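Long-range contacts in putative poly(3-hydroxybutyrate) depolymerase LpqC (Bordetella parapertussis 12822, PDB 3D0K), which is a putative poly(3-hydroxybutyrate) depolymerase, probably hydrolysing ester bonds with the serine chemistry of alpha/beta hydrolases: residues N35-N43 and I94-R105; V116-V124 and F153-Q161. All coordinates share one frame; numbering follows the deposited sequence.

Contact 1. Residues N35-N43 and I94-R105. With SO4 (sulfate ion), chain I.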
loop_
_atom_site.group_PDB
_atom_site.type_symbol
_atom_site.label_atom_id
_atom_site.label_comp_id
_atom_site.label_asym_id
_atom_site.label_seq_id
_atom_site.Cartn_x
_atom_site.Cartn_y
_atom_site.Cartn_z
ATOM N N ASN A 35 -5.036 -13.530 12.926
ATOM C CA ASN A 35 -3.740 -13.997 12.402
ATOM C C ASN A 35 -2.779 -14.461 13.502
ATOM O O ASN A 35 -1.603 -14.118 13.521
ATOM C CB ASN A 35 -3.110 -12.938 11.481
ATOM C CG ASN A 35 -3.971 -12.650 10.275
ATOM O OD1 ASN A 35 -4.761 -11.711 10.268
ATOM N ND2 ASN A 35 -3.853 -13.483 9.258
ATOM N N ALA A 36 -3.307 -15.282 14.406
ATOM C CA ALA A 36 -2.551 -15.781 15.567
ATOM C C ALA A 36 -1.280 -16.570 15.197
ATOM O O ALA A 36 -0.273 -16.498 15.894
ATOM C CB ALA A 36 -3.468 -16.624 16.472
ATOM N N ASP A 37 -1.323 -17.271 14.069
ATOM C CA ASP A 37 -0.250 -18.183 13.669
ATOM C C ASP A 37 0.705 -17.650 12.608
ATOM O O ASP A 37 1.448 -18.426 11.993
ATOM C CB ASP A 37 -0.897 -19.474 13.133
ATOM C CG ASP A 37 -1.818 -20.117 14.153
ATOM O OD1 ASP A 37 -1.468 -20.069 15.354
ATOM O OD2 ASP A 37 -2.903 -20.637 13.767
ATOM N N ARG A 38 0.661 -16.346 12.349
ATOM C CA ARG A 38 1.400 -15.815 11.237
ATOM C C ARG A 38 2.106 -14.545 11.664
ATOM O O ARG A 38 1.552 -13.458 11.562
ATOM C CB ARG A 38 0.487 -15.608 10.028
ATOM C CG ARG A 38 0.551 -16.775 9.015
ATOM C CD ARG A 38 -0.470 -16.599 7.890
ATOM N NE ARG A 38 -1.795 -16.485 8.504
ATOM C CZ ARG A 38 -2.563 -17.523 8.841
ATOM N NH1 ARG A 38 -2.173 -18.768 8.586
ATOM N NH2 ARG A 38 -3.734 -17.310 9.436
ATOM N N PRO A 39 3.330 -14.697 12.189
ATOM C CA PRO A 39 4.134 -13.520 12.503
ATOM C C PRO A 39 4.588 -12.744 11.277
ATOM O O PRO A 39 4.695 -13.278 10.166
ATOM C CB PRO A 39 5.360 -14.099 13.222
ATOM C CG PRO A 39 5.379 -15.568 12.859
ATOM C CD PRO A 39 3.997 -15.981 12.528
ATOM N N PHE A 40 4.882 -11.480 11.484
ATOM C CA PHE A 40 5.572 -10.719 10.445
ATOM C C PHE A 40 6.491 -9.711 11.122
ATOM O O PHE A 40 6.683 -9.752 12.358
ATOM C CB PHE A 40 4.567 -10.058 9.489
ATOM C CG PHE A 40 3.571 -9.142 10.181
ATOM C CD1 PHE A 40 2.445 -9.676 10.819
ATOM C CD2 PHE A 40 3.715 -7.736 10.106
ATOM C CE1 PHE A 40 1.501 -8.870 11.402
ATOM C CE2 PHE A 40 2.765 -6.910 10.690
ATOM C CZ PHE A 40 1.656 -7.473 11.338
ATOM N N THR A 41 7.073 -8.836 10.327
ATOM C CA THR A 41 8.122 -7.957 10.819
ATOM C C THR A 41 7.786 -6.517 10.451
ATOM O O THR A 41 7.328 -6.260 9.351
ATOM C CB THR A 41 9.501 -8.334 10.226
ATOM O OG1 THR A 41 9.746 -9.727 10.473
ATOM C CG2 THR A 41 10.631 -7.475 10.873
ATOM N N LEU A 42 8.020 -5.609 11.376
ATOM C CA LEU A 42 7.958 -4.184 11.060
ATOM C C LEU A 42 9.396 -3.739 10.854
ATOM O O LEU A 42 10.195 -3.714 11.808
ATOM C CB LEU A 42 7.297 -3.366 12.165
ATOM C CG LEU A 42 5.990 -3.884 12.785
ATOM C CD1 LEU A 42 5.443 -2.903 13.838
ATOM C CD2 LEU A 42 5.012 -4.005 11.595
ATOM N N ASN A 43 9.749 -3.477 9.606
ATOM C CA ASN A 43 11.055 -2.879 9.320
ATOM C C ASN A 43 10.824 -1.385 9.384
ATOM O O ASN A 43 10.071 -0.820 8.602
ATOM C CB ASN A 43 11.602 -3.319 7.956
ATOM C CG ASN A 43 12.122 -4.733 8.008
ATOM O OD1 ASN A 43 13.119 -4.983 8.707
ATOM N ND2 ASN A 43 11.417 -5.690 7.343
ATOM N N ILE A 94 6.394 -17.354 5.438
ATOM C CA ILE A 94 5.186 -17.379 6.284
ATOM C C ILE A 94 3.908 -16.909 5.557
ATOM O O ILE A 94 2.775 -17.293 5.937
ATOM C CB ILE A 94 5.413 -16.539 7.565
ATOM C CG1 ILE A 94 6.644 -17.063 8.306
ATOM C CG2 ILE A 94 4.176 -16.519 8.484
ATOM C CD1 ILE A 94 7.150 -16.173 9.419
ATOM N N TRP A 95 4.097 -16.080 4.528
ATOM C CA TRP A 95 2.976 -15.531 3.740
ATOM C C TRP A 95 3.175 -15.858 2.253
ATOM O O TRP A 95 3.380 -14.972 1.429
ATOM C CB TRP A 95 2.902 -14.022 3.945
ATOM C CG TRP A 95 2.700 -13.665 5.369
ATOM C CD1 TRP A 95 3.675 -13.543 6.332
ATOM C CD2 TRP A 95 1.458 -13.363 6.010
ATOM N NE1 TRP A 95 3.106 -13.191 7.541
ATOM C CE2 TRP A 95 1.752 -13.063 7.379
ATOM C CE3 TRP A 95 0.123 -13.305 5.571
ATOM C CZ2 TRP A 95 0.763 -12.705 8.306
ATOM C CZ3 TRP A 95 -0.872 -12.958 6.498
ATOM C CH2 TRP A 95 -0.543 -12.679 7.858
ATOM N N PRO A 96 3.111 -17.153 1.903
ATOM C CA PRO A 96 3.516 -17.544 0.545
ATOM C C PRO A 96 2.547 -17.109 -0.579
ATOM O O PRO A 96 1.326 -17.136 -0.416
ATOM C CB PRO A 96 3.607 -19.089 0.644
ATOM C CG PRO A 96 2.606 -19.417 1.703
ATOM C CD PRO A 96 2.652 -18.315 2.702
ATOM N N GLY A 97 3.122 -16.715 -1.718
ATOM C CA GLY A 97 2.356 -16.466 -2.941
ATOM C C GLY A 97 1.587 -15.152 -2.935
ATOM O O GLY A 97 1.406 -14.498 -1.895
ATOM N N VAL A 98 1.103 -14.778 -4.113
ATOM C CA VAL A 98 0.181 -13.656 -4.231
ATOM C C VAL A 98 -1.093 -13.885 -3.371
ATOM O O VAL A 98 -1.729 -12.920 -2.976
ATOM C CB VAL A 98 -0.186 -13.361 -5.716
ATOM C CG1 VAL A 98 1.097 -13.038 -6.535
ATOM C CG2 VAL A 98 -1.002 -14.498 -6.340
ATOM N N GLU A 99 -1.452 -15.148 -3.085
ATOM C CA GLU A 99 -2.657 -15.426 -2.293
ATOM C C GLU A 99 -2.590 -14.807 -0.895
ATOM O O GLU A 99 -3.610 -14.311 -0.380
ATOM C CB GLU A 99 -2.968 -16.949 -2.231
ATOM C CG GLU A 99 -3.373 -17.528 -3.620
ATOM C CD GLU A 99 -2.160 -17.906 -4.514
ATOM O OE1 GLU A 99 -2.433 -18.524 -5.564
ATOM O OE2 GLU A 99 -0.959 -17.657 -4.170
ATOM N N SER A 100 -1.393 -14.809 -0.280
ATOM C CA SER A 100 -1.273 -14.393 1.113
ATOM C C SER A 100 -0.951 -12.927 1.245
ATOM O O SER A 100 -1.261 -12.315 2.284
ATOM C CB SER A 100 -0.153 -15.171 1.841
ATOM O OG SER A 100 -0.306 -16.582 1.676
ATOM N N TYR A 101 -0.239 -12.385 0.265
ATOM C CA TYR A 101 0.193 -11.009 0.379
ATOM C C TYR A 101 -0.665 -10.094 -0.532
ATOM O O TYR A 101 -1.565 -9.434 -0.037
ATOM C CB TYR A 101 1.710 -10.859 0.068
ATOM C CG TYR A 101 2.171 -9.391 0.125
ATOM C CD1 TYR A 101 1.940 -8.622 1.274
ATOM C CD2 TYR A 101 2.878 -8.807 -0.947
ATOM C CE1 TYR A 101 2.383 -7.303 1.349
ATOM C CE2 TYR A 101 3.324 -7.439 -0.889
ATOM C CZ TYR A 101 3.059 -6.715 0.284
ATOM O OH TYR A 101 3.479 -5.392 0.348
ATOM N N ASN A 102 -0.349 -10.053 -1.837
ATOM C CA ASN A 102 -1.156 -9.304 -2.818
ATOM C C ASN A 102 -2.692 -9.391 -2.601
ATOM O O ASN A 102 -3.396 -8.373 -2.718
ATOM C CB ASN A 102 -0.924 -9.764 -4.273
ATOM C CG ASN A 102 0.516 -9.880 -4.697
ATOM O OD1 ASN A 102 0.833 -9.608 -5.900
ATOM N ND2 ASN A 102 1.385 -10.354 -3.807
ATOM N N ASN A 103 -3.209 -10.614 -2.427
ATOM C CA ASN A 103 -4.649 -10.901 -2.361
ATOM C C ASN A 103 -5.208 -10.966 -0.926
ATOM O O ASN A 103 -6.412 -11.273 -0.721
ATOM C CB ASN A 103 -5.018 -12.229 -3.077
ATOM C CG ASN A 103 -4.546 -12.298 -4.550
ATOM O OD1 ASN A 103 -4.673 -13.363 -5.209
ATOM N ND2 ASN A 103 -3.992 -11.212 -5.059
ATOM N N GLY A 104 -4.356 -10.687 0.060
ATOM C CA GLY A 104 -4.870 -10.446 1.434
ATOM C C GLY A 104 -5.376 -11.692 2.197
ATOM O O GLY A 104 -6.068 -11.555 3.206
ATOM N N ARG A 105 -5.035 -12.887 1.737
ATOM C CA ARG A 105 -5.593 -14.135 2.342
ATOM C C ARG A 105 -7.145 -14.045 2.462
ATOM O O ARG A 105 -7.709 -14.312 3.536
ATOM C CB ARG A 105 -4.980 -14.388 3.749
ATOM C CG ARG A 105 -3.771 -15.245 3.768
ATOM C CD ARG A 105 -3.301 -15.673 5.165
ATOM N NE ARG A 105 -4.039 -16.820 5.614
ATOM C CZ ARG A 105 -4.841 -16.852 6.675
ATOM N NH1 ARG A 105 -5.500 -17.965 6.957
ATOM N NH2 ARG A 105 -4.984 -15.791 7.451
HETATM S S SO4 I . 3.153 -16.563 -6.772
HETATM O O1 SO4 I . 2.922 -16.085 -8.142
HETATM O O2 SO4 I . 1.886 -16.572 -6.036
HETATM O O3 SO4 I . 3.743 -17.906 -6.873
HETATM O O4 SO4 I . 4.122 -15.673 -6.121
#
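R38 lies across one face of the W95 indole: its CD stands 3.8 Å from the centroid of the six-membered ring, 7° off the ring normal, a CH-pi contact made by the aliphatic part of the side chain. R38 CB packs against W95 CZ2 at 3.4 Å. The guanidinium does not lie flat on the indole but stands steeply to it, and any cation-pi attraction is long and weak at most. The chain bends at chi3, which carries the charged end past the ring to R105. That side chain, also bent at chi3, comes from the opposite direction, and the two guanidinium groups meet face over face with their planes 31° apart. R38 NH2 and R105 NH2 are modelled 2.8 Å apart; both are donors, so this is not a hydrogen bond, and the close approach is doubtful in detail.

A bond at its edge helps set the rotation of the W95 indole. NE1 gives P39 O a hydrogen bond of 3.1 Å with an N-H...O angle of 166°; the oxygen lies near the indole plane, while the donor stands above the carbonyl plane. I94 packs beside them, its CG2 3.7 Å from R38 CG and its CD1 against P39 CG. The indole is held further by F90, edge-to-face, and by L123 of helix 122-133. Past W95 the segment forms a short, weakly bonded helical turn near 97-100, where V98 N binds a sulfate, probably from the crystallisation liquor, through O2 at 2.7 Å. The contact thus fastens a loop leaving the sheet after strand 84-89 to the lead-in of strand 40-46, an antiparallel strand near one edge of the central sheet in this alpha-beta-alpha sandwich.

Contact 2. Residues V116-V124 and F153-Q161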
loop_
_atom_site.group_PDB
_atom_site.type_symbol
_atom_site.label_atom_id
_atom_site.label_comp_id
_atom_site.label_asym_id
_atom_site.label_seq_id
_atom_site.Cartn_x
_atom_site.Cartn_y
_atom_site.Cartn_z
ATOM N N VAL A 116 -13.472 -9.781 6.582
ATOM C CA VAL A 116 -12.491 -8.775 6.150
ATOM C C VAL A 116 -11.537 -8.342 7.265
ATOM O O VAL A 116 -10.434 -7.887 6.985
ATOM C CB VAL A 116 -13.139 -7.503 5.456
ATOM C CG1 VAL A 116 -13.692 -7.833 4.102
ATOM C CG2 VAL A 116 -14.176 -6.858 6.368
ATOM N N ASP A 117 -11.907 -8.481 8.535
ATOM C CA ASP A 117 -10.903 -8.075 9.504
ATOM C C ASP A 117 -9.832 -9.119 9.733
ATOM O O ASP A 117 -8.843 -8.869 10.412
ATOM C CB ASP A 117 -11.472 -7.512 10.803
ATOM C CG ASP A 117 -12.742 -8.098 11.179
ATOM O OD1 ASP A 117 -12.792 -9.339 11.475
ATOM O OD2 ASP A 117 -13.713 -7.288 11.206
ATOM N N GLY A 118 -9.990 -10.264 9.080
ATOM C CA GLY A 118 -8.968 -11.300 9.118
ATOM C C GLY A 118 -8.006 -11.233 7.939
ATOM O O GLY A 118 -7.035 -12.011 7.876
ATOM N N TRP A 119 -8.288 -10.356 6.984
ATOM C CA TRP A 119 -7.433 -10.279 5.787
ATOM C C TRP A 119 -6.099 -9.645 6.153
ATOM O O TRP A 119 -5.998 -8.901 7.141
ATOM C CB TRP A 119 -8.104 -9.504 4.628
ATOM C CG TRP A 119 -9.397 -10.106 4.095
ATOM C CD1 TRP A 119 -10.126 -11.150 4.633
ATOM C CD2 TRP A 119 -10.102 -9.680 2.941
ATOM N NE1 TRP A 119 -11.245 -11.381 3.863
ATOM C CE2 TRP A 119 -11.246 -10.505 2.813
ATOM C CE3 TRP A 119 -9.865 -8.688 1.972
ATOM C CZ2 TRP A 119 -12.155 -10.356 1.769
ATOM C CZ3 TRP A 119 -10.789 -8.533 0.923
ATOM C CH2 TRP A 119 -11.914 -9.358 0.841
ATOM N N THR A 120 -5.063 -9.967 5.371
ATOM C CA THR A 120 -3.703 -9.440 5.609
ATOM C C THR A 120 -3.770 -7.893 5.673
ATOM O O THR A 120 -3.067 -7.261 6.479
ATOM C CB THR A 120 -2.739 -9.864 4.483
ATOM O OG1 THR A 120 -2.964 -11.236 4.144
ATOM C CG2 THR A 120 -1.216 -9.658 4.923
ATOM N N TYR A 121 -4.641 -7.287 4.851
ATOM C CA TYR A 121 -4.748 -5.810 4.777
ATOM C C TYR A 121 -5.084 -5.181 6.125
ATOM O O TYR A 121 -4.670 -4.041 6.392
ATOM C CB TYR A 121 -5.840 -5.391 3.809
ATOM C CG TYR A 121 -5.741 -6.075 2.433
ATOM C CD1 TYR A 121 -4.497 -6.283 1.835
ATOM C CD2 TYR A 121 -6.899 -6.507 1.765
ATOM C CE1 TYR A 121 -4.404 -6.948 0.588
ATOM C CE2 TYR A 121 -6.833 -7.143 0.519
ATOM C CZ TYR A 121 -5.574 -7.362 -0.046
ATOM O OH TYR A 121 -5.533 -7.963 -1.316
ATOM N N ALA A 122 -5.908 -5.880 6.909
ATOM C CA ALA A 122 -6.447 -5.362 8.190
ATOM C C ALA A 122 -5.371 -5.189 9.276
ATOM O O ALA A 122 -5.584 -4.489 10.296
ATOM C CB ALA A 122 -7.564 -6.302 8.714
ATOM N N LEU A 123 -4.241 -5.849 9.080
ATOM C CA LEU A 123 -3.099 -5.765 9.974
ATOM C C LEU A 123 -2.508 -4.365 9.994
ATOM O O LEU A 123 -1.962 -3.949 11.019
ATOM C CB LEU A 123 -2.031 -6.765 9.522
ATOM C CG LEU A 123 -2.427 -8.235 9.748
ATOM C CD1 LEU A 123 -1.378 -9.129 9.171
ATOM C CD2 LEU A 123 -2.578 -8.513 11.254
ATOM N N VAL A 124 -2.589 -3.625 8.879
ATOM C CA VAL A 124 -2.032 -2.227 8.867
ATOM C C VAL A 124 -2.669 -1.360 9.958
ATOM O O VAL A 124 -1.965 -0.814 10.819
ATOM C CB VAL A 124 -2.123 -1.561 7.484
ATOM C CG1 VAL A 124 -1.640 -0.047 7.537
ATOM C CG2 VAL A 124 -1.313 -2.361 6.499
ATOM N N PHE A 153 -1.586 -4.645 -2.939
ATOM C CA PHE A 153 -2.024 -4.705 -1.534
ATOM C C PHE A 153 -2.772 -3.439 -1.110
ATOM O O PHE A 153 -3.852 -3.525 -0.524
ATOM C CB PHE A 153 -0.755 -4.922 -0.693
ATOM C CG PHE A 153 -0.967 -5.091 0.799
ATOM C CD1 PHE A 153 -1.080 -3.967 1.640
ATOM C CD2 PHE A 153 -0.929 -6.368 1.373
ATOM C CE1 PHE A 153 -1.218 -4.121 3.002
ATOM C CE2 PHE A 153 -1.033 -6.513 2.781
ATOM C CZ PHE A 153 -1.156 -5.392 3.568
ATOM N N VAL A 154 -2.191 -2.271 -1.401
ATOM C CA VAL A 154 -2.767 -1.015 -0.950
ATOM C C VAL A 154 -4.162 -0.734 -1.542
ATOM O O VAL A 154 -5.081 -0.348 -0.799
ATOM C CB VAL A 154 -1.762 0.146 -1.180
ATOM C CG1 VAL A 154 -2.435 1.550 -1.119
ATOM C CG2 VAL A 154 -0.586 0.008 -0.217
ATOM N N HIS A 155 -4.336 -0.931 -2.862
ATOM C CA HIS A 155 -5.669 -0.619 -3.452
ATOM C C HIS A 155 -6.734 -1.627 -3.036
ATOM O O HIS A 155 -7.901 -1.270 -2.904
ATOM C CB HIS A 155 -5.649 -0.376 -4.983
ATOM C CG HIS A 155 -5.551 -1.616 -5.820
ATOM N ND1 HIS A 155 -6.659 -2.220 -6.388
ATOM C CD2 HIS A 155 -4.474 -2.290 -6.291
ATOM C CE1 HIS A 155 -6.264 -3.256 -7.127
ATOM N NE2 HIS A 155 -4.948 -3.342 -7.047
ATOM N N ARG A 156 -6.299 -2.845 -2.736
ATOM C CA ARG A 156 -7.229 -3.900 -2.281
ATOM C C ARG A 156 -7.537 -3.667 -0.793
ATOM O O ARG A 156 -8.620 -3.979 -0.353
ATOM C CB ARG A 156 -6.639 -5.278 -2.486
ATOM C CG ARG A 156 -6.561 -5.597 -3.994
ATOM C CD ARG A 156 -6.066 -6.990 -4.297
ATOM N NE ARG A 156 -6.006 -7.061 -5.776
ATOM C CZ ARG A 156 -5.049 -7.629 -6.503
ATOM N NH1 ARG A 156 -4.039 -8.275 -5.929
ATOM N NH2 ARG A 156 -5.114 -7.580 -7.839
ATOM N N LEU A 157 -6.576 -3.116 -0.058
ATOM C CA LEU A 157 -6.804 -2.684 1.312
ATOM C C LEU A 157 -7.909 -1.602 1.307
ATOM O O LEU A 157 -8.894 -1.659 2.080
ATOM C CB LEU A 157 -5.483 -2.163 1.903
ATOM C CG LEU A 157 -5.505 -1.636 3.353
ATOM C CD1 LEU A 157 -4.122 -1.691 3.971
ATOM C CD2 LEU A 157 -6.116 -0.203 3.544
HETATM N N MSE A 158 -7.755 -0.638 0.416
HETATM C CA MSE A 158 -8.751 0.436 0.260
HETATM C C MSE A 158 -10.120 -0.067 -0.171
HETATM O O MSE A 158 -11.126 0.552 0.190
HETATM C CB MSE A 158 -8.236 1.569 -0.644
HETATM C CG MSE A 158 -6.979 2.286 0.001
HETATM SE SE MSE A 158 -7.266 2.951 1.814
HETATM C CE MSE A 158 -8.251 4.530 1.171
ATOM N N SER A 159 -10.170 -1.170 -0.928
ATOM C CA SER A 159 -11.430 -1.759 -1.349
ATOM C C SER A 159 -12.179 -2.508 -0.251
ATOM O O SER A 159 -13.349 -2.838 -0.414
ATOM C CB SER A 159 -11.162 -2.777 -2.464
ATOM O OG SER A 159 -10.451 -2.166 -3.518
ATOM N N SER A 160 -11.478 -2.865 0.811
ATOM C CA SER A 160 -12.009 -3.833 1.789
ATOM C C SER A 160 -11.984 -3.365 3.235
ATOM O O SER A 160 -12.673 -3.957 4.061
ATOM C CB SER A 160 -11.287 -5.177 1.681
ATOM O OG SER A 160 -9.930 -5.022 2.097
ATOM N N GLN A 161 -11.251 -2.285 3.539
ATOM C CA GLN A 161 -11.003 -1.863 4.947
ATOM C C GLN A 161 -11.519 -0.455 5.254
ATOM O O GLN A 161 -11.623 0.373 4.338
ATOM C CB GLN A 161 -9.487 -1.928 5.285
ATOM C CG GLN A 161 -8.812 -3.289 4.920
ATOM C CD GLN A 161 -9.400 -4.437 5.747
ATOM O OE1 GLN A 161 -9.614 -4.277 6.969
ATOM N NE2 GLN A 161 -9.720 -5.570 5.086
#
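Y121 turns its ring edge to one face of F153 in a T-shaped stack, centroids 4.9 Å apart and planes at 87°; Y121 CD1 sits over the F153 ring centre. At the edge of F153, in its plane, lie T120 CG2 and V124 CG2. One face of Y121 rests on the backbone of helix 149-160, with L157 N over the ring centre and R156 C nearer its rim, while S160 OG comes in at the edge, 3.4 Å from CD2. The W119 indole carries V116 CG1 on one face, and S160 CB approaches its CZ3 at 3.5 Å. F153 CG is anti to the backbone N, and this chi1 of -177° carries the ring to the Y121 edge. L157 packs beside the stack, its CB 3.8 Å from Y121 CB.

Q161, bent at chi2 (-64°), passes Y121 CB with its CG and brings its amide to the 3-10 turn 116-118. NE2 donates to V116 O at 3.1 Å and to S160 OG at 3.0 Å; W119 N reaches V116 O from the opposite face of the carbonyl plane. S160 OG donates to R156 O.

The tyrosine hydroxyl bonds N102 O, and T120 OG1 bonds S100 O, so both hydroxyls have partners in segment 94-105. The bonds through Q161 probably hold the 3-10 turn against the C-terminal end of the helix after the probable nucleophile elbow.

Contact 1 is partly buried and lies farther from the centre of the chain; contact 2 is a buried contact of the core. The first joins a loop to the approach of a strand near the sheet edge, and relies on one indole with an arginine chain over a face, and a second arginine stacked on that arginine's guanidinium. The second sets the start of helix 122-133 against helix 149-160 through aromatic and aliphatic packing, with buried amide and hydroxyl bonds within it. Their centres are about 12 Å apart, and two hydrogen bonds join them directly. Segment 94-105 therefore links the lead-in of strand 40-46, next to the edge strand 23-29, to the two helices.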